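Local coordinates for uncharacterized protein (Enterococcus faecalis, PDB 3PM7) that is of unknown function but belongs to the PC4-like family, whose relatives bind single-stranded DNA, so that it may likewise bind nucleic acid, at residues A[42-45]-A[46-50]; A[56-59]-A[60-63]. One frame throughout, in Å; residues are numbered along the deposited sequence.

How the contacts relate
Contact 1 (42-45 with 46-50) comes first along the chain and turns the end of strand 38-44 back toward strand 51-52; contact 2 (56-59 with 60-63) follows, where strand 54-57 gives way to helix 59-71. Their centres lie about 22 Å apart, on opposite sides of the chain's centre. Strands 38-44 and 54-57 are neighbours in one antiparallel sheet, and here the two contacts meet: Arg42 NH2 packs 3.7 Å from Thr56 OG1, while Asp40 holds both Arg42 and Thr56. The order of a four-stranded sheet, then a helix, is consistent with a PC4-like unit; contact 2 also faces the second subunit.

Contact 1. Residues A[42-45]-A[46-50]; sequences REWA and PDHEK
Ala45 N donates to Lys50 O at 2.9 Å, in a nearly straight bond (N-H...O 174°) that arrives almost head-on to the carbonyl and closes the loop that follows strand 38-44. The other end of the same alanine is held too: Ala45 O accepts from His48 N at 2.9 Å, this time with the donor well above the carbonyl plane. That second bond spans a beta turn from Ala45 to His48, with Pro46 and Asp47 at its corners, and His48 then takes a left-handed helical backbone conformation that carries the chain back toward the strand.

Next to these bonds, the edge of the His48 ring points at one face of the Trp44 indole in an offset edge-to-face stack. The centroids of the imidazole and of the five-membered ring of Trp44 are 5.2 Å apart, with the planes at 63°. Trp44 reaches this position with CG beside its own backbone N (chi1 -72°), which brings the six-membered ring near the loop, with Trp44 CE3 3.7 Å from Lys50 O, an oblique approach. The other indole face carries Arg42 CD, 3.5 Å above the plane, so that the ring is packed from both sides. Beside the turn, Ala45 CB meets Glu49 CG at 3.6 Å and Lys50 CB at 4.2 Å; the lysine chain then runs extended as far as CE and turns at its ammonium end.

Trp44 also makes an edge-to-face pair with Phe5 of helix 3-8 and touches Glu26 and Asn28 on strand 24-30. His48 reaches Glu26 as well as Ile9 and Glu12 of strand 9-18, whereas Ala45, Pro46 and Lys50 pack on Trp23, so the loop rests on strands 9-18 and 24-30 and on Trp23, while Trp44 reaches the helix.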
loop_
_atom_site.group_PDB
_atom_site.type_symbol
_atom_site.label_atom_id
_atom_site.label_comp_id
_atom_site.label_asym_id
_atom_site.label_seq_id
_atom_site.Cartn_x
_atom_site.Cartn_y
_atom_site.Cartn_z
ATOM N N ARG A 42 4.354 1.913 -3.276
ATOM C CA ARG A 42 4.668 3.253 -3.723
ATOM C C ARG A 42 4.955 3.273 -5.220
ATOM O O ARG A 42 5.317 2.253 -5.799
ATOM C CB ARG A 42 5.907 3.690 -2.919
ATOM C CG ARG A 42 6.641 4.931 -3.349
ATOM C CD ARG A 42 7.900 5.117 -2.460
ATOM N NE ARG A 42 7.612 4.794 -1.063
ATOM C CZ ARG A 42 7.093 5.642 -0.173
ATOM N NH1 ARG A 42 6.807 6.897 -0.523
ATOM N NH2 ARG A 42 6.864 5.239 1.079
ATOM N N GLU A 43 4.824 4.439 -5.840
ATOM C CA GLU A 43 5.164 4.616 -7.251
ATOM C C GLU A 43 6.668 4.923 -7.393
ATOM O O GLU A 43 7.214 5.710 -6.627
ATOM C CB GLU A 43 4.334 5.761 -7.841
ATOM C CG GLU A 43 4.201 5.735 -9.379
ATOM C CD GLU A 43 3.173 4.734 -9.876
ATOM O OE1 GLU A 43 2.283 4.351 -9.092
ATOM O OE2 GLU A 43 3.256 4.323 -11.054
ATOM N N TRP A 44 7.327 4.289 -8.369
ATOM C CA TRP A 44 8.760 4.470 -8.592
ATOM C C TRP A 44 9.058 4.752 -10.057
ATOM O O TRP A 44 8.485 4.103 -10.945
ATOM C CB TRP A 44 9.498 3.192 -8.228
ATOM C CG TRP A 44 9.577 2.919 -6.772
ATOM C CD1 TRP A 44 8.700 2.185 -6.023
ATOM C CD2 TRP A 44 10.607 3.372 -5.872
ATOM N NE1 TRP A 44 9.125 2.147 -4.704
ATOM C CE2 TRP A 44 10.288 2.877 -4.593
ATOM C CE3 TRP A 44 11.760 4.143 -6.031
ATOM C CZ2 TRP A 44 11.077 3.130 -3.483
ATOM C CZ3 TRP A 44 12.558 4.394 -4.910
ATOM C CH2 TRP A 44 12.211 3.883 -3.661
ATOM N N ALA A 45 9.974 5.681 -10.311
ATOM C CA ALA A 45 10.425 5.956 -11.672
ATOM C C ALA A 45 11.066 4.708 -12.272
ATOM O O ALA A 45 11.412 3.782 -11.539
ATOM C CB ALA A 45 11.401 7.138 -11.685
ATOM N N PRO A 46 11.233 4.680 -13.611
ATOM C CA PRO A 46 11.758 3.523 -14.357
ATOM C C PRO A 46 12.896 2.733 -13.679
ATOM O O PRO A 46 12.737 1.534 -13.409
ATOM C CB PRO A 46 12.241 4.155 -15.665
ATOM C CG PRO A 46 11.280 5.274 -15.884
ATOM C CD PRO A 46 10.918 5.805 -14.515
ATOM N N ASP A 47 14.031 3.364 -13.418
ATOM C CA ASP A 47 15.139 2.630 -12.801
ATOM C C ASP A 47 15.293 2.987 -11.315
ATOM O O ASP A 47 16.413 3.075 -10.786
ATOM C CB ASP A 47 16.451 2.864 -13.559
ATOM C CG ASP A 47 17.469 1.742 -13.329
ATOM O OD1 ASP A 47 17.049 0.565 -13.229
ATOM O OD2 ASP A 47 18.688 2.033 -13.250
ATOM N N HIS A 48 14.155 3.181 -10.655
ATOM C CA HIS A 48 14.122 3.567 -9.253
ATOM C C HIS A 48 14.957 4.811 -8.999
ATOM O O HIS A 48 15.554 4.944 -7.936
ATOM C CB HIS A 48 14.643 2.427 -8.362
ATOM C CG HIS A 48 13.873 1.153 -8.505
ATOM N ND1 HIS A 48 12.679 0.934 -7.857
ATOM C CD2 HIS A 48 14.109 0.044 -9.246
ATOM C CE1 HIS A 48 12.213 -0.260 -8.183
ATOM N NE2 HIS A 48 13.066 -0.822 -9.022
ATOM N N GLU A 49 15.000 5.722 -9.959
ATOM C CA GLU A 49 15.850 6.902 -9.815
ATOM C C GLU A 49 15.184 7.932 -8.907
ATOM O O GLU A 49 15.807 8.891 -8.471
ATOM C CB GLU A 49 16.130 7.526 -11.188
ATOM C CG GLU A 49 14.900 8.146 -11.840
ATOM C CD GLU A 49 15.107 8.471 -13.314
ATOM O OE1 GLU A 49 14.104 8.502 -14.069
ATOM O OE2 GLU A 49 16.273 8.697 -13.716
ATOM N N LYS A 50 13.901 7.730 -8.638
ATOM C CA LYS A 50 13.113 8.697 -7.899
ATOM C C LYS A 50 11.840 8.020 -7.448
ATOM O O LYS A 50 11.306 7.151 -8.157
ATOM C CB LYS A 50 12.798 9.896 -8.792
ATOM C CG LYS A 50 11.951 10.975 -8.151
ATOM C CD LYS A 50 11.841 12.190 -9.061
ATOM C CE LYS A 50 10.922 13.247 -8.471
ATOM N NZ LYS A 50 9.603 12.671 -8.074
#

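Contact 2. Residues A[56-59]-A[60-63]; sequences TLTN and EEFA
Thr58 and Glu61 exchange bonds between backbone and side chain. Thr58 N donates to Glu61 OE1 at 3.0 Å, approaching from above the carboxylate plane, 37° out of it. In return Glu61 N points at Thr58 OG1 at 3.3 Å, a capping bond whose length is less sure because the hydroxyl is modelled too close to the Glu60 carboxylate. As modelled, the hydroxyl lies between its own backbone N and carbonyl carbon (chi1 66°), which directs it toward Glu61 N. Glu61 stretches its chain beyond CG back past the threonine, and its carboxylate has further partners on the second subunit: Lys25 forms a salt bridge with OE1, and Ser17 hydrogen-bonds OE2. The lysine would probably favour a charged carboxylate here.

Together these bonds make a capping box, with Thr58 as N-cap of helix 59-71, the helix that follows the four-stranded sheet as in PC4-like proteins.

Among backbone bonds, Phe62 N reaches Thr58 O at 3.0 Å and Ala63 N reaches Asn59 O at 3.1 Å, the first two rungs of the helix.

Apolar packing joins strand 54-57 to the same turn. Leu57 CD1 sits at the edge of the Phe62 ring, in its plane, 3.7 Å from Phe62 CD2, the side chains crossing at about a right angle. Leu57 CD2 lies 4.0 Å from Glu61 CB, the two chains crossing at a slant. With CG opposite its backbone N (chi1 -171°), the Phe62 ring swings away from the capping turn, stacks with Phe39 of strand 38-44 and packs on Met72 of the second subunit.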
loop_
_atom_site.group_PDB
_atom_site.type_symbol
_atom_site.label_atom_id
_atom_site.label_comp_id
_atom_site.label_asym_id
_atom_site.label_seq_id
_atom_site.Cartn_x
_atom_site.Cartn_y
_atom_site.Cartn_z
ATOM N N THR A 56 4.295 3.080 3.908
ATOM C CA THR A 56 5.093 1.982 4.445
ATOM C C THR A 56 4.188 1.152 5.357
ATOM O O THR A 56 3.279 1.690 5.986
ATOM C CB THR A 56 6.310 2.529 5.202
ATOM O OG1 THR A 56 6.975 3.488 4.368
ATOM C CG2 THR A 56 7.299 1.415 5.535
ATOM N N LEU A 57 4.386 -0.159 5.391
ATOM C CA LEU A 57 3.636 -0.984 6.335
ATOM C C LEU A 57 4.571 -1.565 7.384
ATOM O O LEU A 57 5.494 -2.307 7.046
ATOM C CB LEU A 57 2.916 -2.118 5.616
ATOM C CG LEU A 57 1.859 -1.652 4.614
ATOM C CD1 LEU A 57 1.334 -2.815 3.793
ATOM C CD2 LEU A 57 0.731 -0.944 5.353
ATOM N N THR A 58 4.342 -1.236 8.651
ATOM C CA THR A 58 5.067 -1.925 9.713
ATOM C C THR A 58 4.711 -3.391 9.548
ATOM O O THR A 58 3.791 -3.726 8.796
ATOM C CB THR A 58 4.628 -1.457 11.093
ATOM O OG1 THR A 58 3.267 -1.852 11.308
ATOM C CG2 THR A 58 4.737 0.054 11.200
ATOM N N ASN A 59 5.428 -4.276 10.226
ATOM C CA ASN A 59 5.184 -5.704 10.030
ATOM C C ASN A 59 3.849 -6.155 10.627
ATOM O O ASN A 59 3.265 -7.154 10.189
ATOM C CB ASN A 59 6.350 -6.531 10.575
ATOM C CG ASN A 59 7.652 -6.212 9.872
ATOM O OD1 ASN A 59 7.968 -6.790 8.830
ATOM N ND2 ASN A 59 8.406 -5.271 10.428
ATOM N N GLU A 60 3.368 -5.400 11.614
ATOM C CA GLU A 60 2.079 -5.676 12.231
ATOM C C GLU A 60 0.939 -5.323 11.268
ATOM O O GLU A 60 -0.052 -6.047 11.175
ATOM C CB GLU A 60 1.936 -4.931 13.571
ATOM C CG GLU A 60 1.483 -3.470 13.468
ATOM C CD GLU A 60 2.584 -2.449 13.772
ATOM O OE1 GLU A 60 3.698 -2.852 14.205
ATOM O OE2 GLU A 60 2.324 -1.235 13.572
ATOM N N GLU A 61 1.095 -4.215 10.545
ATOM C CA GLU A 61 0.126 -3.806 9.537
ATOM C C GLU A 61 0.133 -4.750 8.341
ATOM O O GLU A 61 -0.920 -5.066 7.781
ATOM C CB GLU A 61 0.406 -2.377 9.081
ATOM C CG GLU A 61 0.399 -1.398 10.227
ATOM C CD GLU A 61 0.846 -0.013 9.807
ATOM O OE1 GLU A 61 1.702 0.087 8.897
ATOM O OE2 GLU A 61 0.335 0.973 10.383
ATOM N N PHE A 62 1.316 -5.207 7.949
ATOM C CA PHE A 62 1.395 -6.074 6.786
ATOM C C PHE A 62 0.801 -7.448 7.062
ATOM O O PHE A 62 0.308 -8.108 6.150
ATOM C CB PHE A 62 2.834 -6.233 6.264
ATOM C CG PHE A 62 2.887 -6.941 4.954
ATOM C CD1 PHE A 62 3.193 -8.297 4.892
ATOM C CD2 PHE A 62 2.547 -6.273 3.784
ATOM C CE1 PHE A 62 3.204 -8.962 3.676
ATOM C CE2 PHE A 62 2.549 -6.930 2.558
ATOM C CZ PHE A 62 2.876 -8.281 2.503
ATOM N N ALA A 63 0.873 -7.892 8.314
ATOM C CA ALA A 63 0.296 -9.181 8.665
ATOM C C ALA A 63 -1.220 -9.053 8.646
ATOM O O ALA A 63 -1.907 -9.928 8.130
ATOM C CB ALA A 63 0.786 -9.653 10.027
#